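Exopolyphosphatase-related protein (PDB 3LLV) probably binds NAD(P) through this N-terminal Rossmann-type TrkA-N domain of a longer exopolyphosphatase-related protein that may also bind nucleic acid. Local coordinates at residues A[98-103]-A[117-122]. Numbering follows the deposited sequence.
With PO4 (phosphate ion), chain B.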
loop_
_atom_site.group_PDB
_atom_site.type_symbol
_atom_site.label_atom_id
_atom_site.label_comp_id
_atom_site.label_asym_id
_atom_site.label_seq_id
_atom_site.Cartn_x
_atom_site.Cartn_y
_atom_site.Cartn_z
ATOM N N TYR A 98 0.085 0.307 -11.540
ATOM C CA TYR A 98 -0.543 1.445 -10.872
ATOM C C TYR A 98 -0.302 1.404 -9.351
ATOM O O TYR A 98 -0.478 0.345 -8.726
ATOM C CB TYR A 98 -2.024 1.369 -11.166
ATOM C CG TYR A 98 -2.795 2.620 -10.879
ATOM C CD1 TYR A 98 -2.997 3.570 -11.871
ATOM C CD2 TYR A 98 -3.353 2.844 -9.619
ATOM C CE1 TYR A 98 -3.720 4.714 -11.625
ATOM C CE2 TYR A 98 -4.115 3.996 -9.370
ATOM C CZ TYR A 98 -4.277 4.921 -10.381
ATOM O OH TYR A 98 -5.016 6.078 -10.149
ATOM N N ALA A 99 0.145 2.531 -8.784
ATOM C CA ALA A 99 0.473 2.595 -7.349
ATOM C C ALA A 99 -0.204 3.774 -6.684
ATOM O O ALA A 99 -0.242 4.889 -7.243
ATOM C CB ALA A 99 1.982 2.669 -7.129
ATOM N N ILE A 100 -0.770 3.519 -5.503
ATOM C CA ILE A 100 -1.374 4.596 -4.711
ATOM C C ILE A 100 -0.573 4.613 -3.433
ATOM O O ILE A 100 -0.399 3.580 -2.796
ATOM C CB ILE A 100 -2.836 4.320 -4.383
ATOM C CG1 ILE A 100 -3.652 4.097 -5.674
ATOM C CG2 ILE A 100 -3.402 5.478 -3.519
ATOM C CD1 ILE A 100 -5.109 3.732 -5.408
ATOM N N VAL A 101 -0.066 5.791 -3.070
ATOM C CA VAL A 101 0.914 5.858 -1.999
ATOM C C VAL A 101 0.472 6.819 -0.920
ATOM O O VAL A 101 0.063 7.929 -1.225
ATOM C CB VAL A 101 2.272 6.314 -2.565
ATOM C CG1 VAL A 101 3.366 6.147 -1.519
ATOM C CG2 VAL A 101 2.587 5.528 -3.840
ATOM N N ARG A 102 0.550 6.356 0.327
ATOM C CA ARG A 102 0.328 7.194 1.515
ATOM C C ARG A 102 1.516 8.126 1.824
ATOM O O ARG A 102 2.675 7.695 1.869
ATOM C CB ARG A 102 0.039 6.267 2.703
ATOM C CG ARG A 102 -0.170 7.014 4.005
ATOM C CD ARG A 102 -0.228 5.983 5.130
ATOM N NE ARG A 102 -0.344 6.612 6.422
ATOM C CZ ARG A 102 -0.797 5.995 7.505
ATOM N NH1 ARG A 102 -1.178 4.708 7.427
ATOM N NH2 ARG A 102 -0.860 6.663 8.657
ATOM N N VAL A 103 1.224 9.414 1.994
ATOM C CA VAL A 103 2.249 10.418 2.287
ATOM C C VAL A 103 1.762 11.220 3.482
ATOM O O VAL A 103 0.627 11.669 3.510
ATOM C CB VAL A 103 2.486 11.294 1.050
ATOM C CG1 VAL A 103 3.442 12.486 1.342
ATOM C CG2 VAL A 103 3.036 10.445 -0.089
ATOM N N ALA A 117 4.312 7.817 -8.368
ATOM C CA ALA A 117 3.017 7.517 -7.728
ATOM C C ALA A 117 1.905 7.987 -8.653
ATOM O O ALA A 117 1.891 9.182 -9.016
ATOM C CB ALA A 117 2.897 8.214 -6.366
ATOM N N ASN A 118 0.990 7.082 -9.027
ATOM C CA ASN A 118 -0.197 7.479 -9.809
ATOM C C ASN A 118 -1.122 8.367 -9.004
ATOM O O ASN A 118 -1.669 9.355 -9.514
ATOM C CB ASN A 118 -0.974 6.286 -10.330
ATOM C CG ASN A 118 -0.157 5.425 -11.279
ATOM O OD1 ASN A 118 -0.338 5.448 -12.523
ATOM N ND2 ASN A 118 0.738 4.668 -10.719
ATOM N N LEU A 119 -1.308 8.008 -7.738
ATOM C CA LEU A 119 -2.101 8.804 -6.809
ATOM C C LEU A 119 -1.379 8.840 -5.471
ATOM O O LEU A 119 -0.769 7.854 -5.066
ATOM C CB LEU A 119 -3.487 8.222 -6.595
ATOM C CG LEU A 119 -4.439 8.274 -7.782
ATOM C CD1 LEU A 119 -5.764 7.567 -7.447
ATOM C CD2 LEU A 119 -4.712 9.730 -8.242
ATOM N N VAL A 120 -1.457 9.999 -4.826
ATOM C CA VAL A 120 -0.985 10.192 -3.475
ATOM C C VAL A 120 -2.180 10.352 -2.522
ATOM O O VAL A 120 -3.081 11.157 -2.779
ATOM C CB VAL A 120 -0.019 11.379 -3.409
ATOM C CG1 VAL A 120 0.200 11.838 -1.942
ATOM C CG2 VAL A 120 1.288 11.002 -4.083
ATOM N N VAL A 121 -2.190 9.581 -1.436
ATOM C CA VAL A 121 -3.162 9.794 -0.368
ATOM C C VAL A 121 -2.410 10.553 0.721
ATOM O O VAL A 121 -1.581 9.974 1.414
ATOM C CB VAL A 121 -3.696 8.458 0.157
ATOM C CG1 VAL A 121 -4.471 8.636 1.492
ATOM C CG2 VAL A 121 -4.595 7.799 -0.896
ATOM N N LEU A 122 -2.670 11.829 0.832
ATOM C CA LEU A 122 -2.089 12.599 1.900
ATOM C C LEU A 122 -2.873 12.373 3.163
ATOM O O LEU A 122 -4.020 12.530 3.153
ATOM C CB LEU A 122 -2.153 14.094 1.586
ATOM C CG LEU A 122 -1.109 14.659 0.645
ATOM C CD1 LEU A 122 -1.400 16.142 0.374
ATOM C CD2 LEU A 122 0.236 14.529 1.223
HETATM P P PO4 B . -1.524 3.534 10.666
HETATM O O1 PO4 B . -2.017 3.074 9.328
HETATM O O2 PO4 B . -0.772 4.841 10.606
HETATM O O3 PO4 B . -2.672 3.670 11.633
HETATM O O4 PO4 B . -0.560 2.494 11.185
#
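The last beta-alpha-beta crossover of a Rossmann-type sheet is closed here, where Val101 of strand 99-103 exchanges backbone hydrogen bonds with Leu119 and Val121 of strand 119-122. Val101 N donates to Leu119 O at 3.0 Å and Val121 N to Val101 O at 2.8 Å; Val103 N donates to Val121 O (2.9 Å), so that Val121 in turn is gripped by Val101 and Val103, the staggered pattern of parallel strands. Helix 109-114 makes the connection, and its Phe112 covers the face carrying Val101, Val103 and Val120. On that face Val103 CG2 meets Val120 CG1 at 3.7 Å, while Val103 CG1 runs beside Leu122 CD2. On the other, Ile100 CG2 touches Val121 CG2 at 3.7 Å.

Strand 119-122 is the sheet's outermost on this side, and Tyr98 folds over its beginning. With CG anti to the backbone N (chi1 -165°), its ring takes Asn118 CB over one face, a CH-pi contact 3.6 Å from the centroid; Leu119 CD1 sits at the ring edge, 3.2 Å from Tyr98 OH. A serine here lacks the ring, and would probably cost Asn118 CB its CH-pi partner and Leu119 CD1 its contact with the phenol edge. From the face of Ile100 and Val121, Arg102 runs out extended from CG to NE, which brings its guanidinium to a phosphate ion, probably from the crystallisation liquor. NH1 donates to O1, at the edge and in the guanidinium plane, at 2.6 Å, and NH2 to O2; NH1 also bonds to Thr77 O, and Ala17 N holds the same ion.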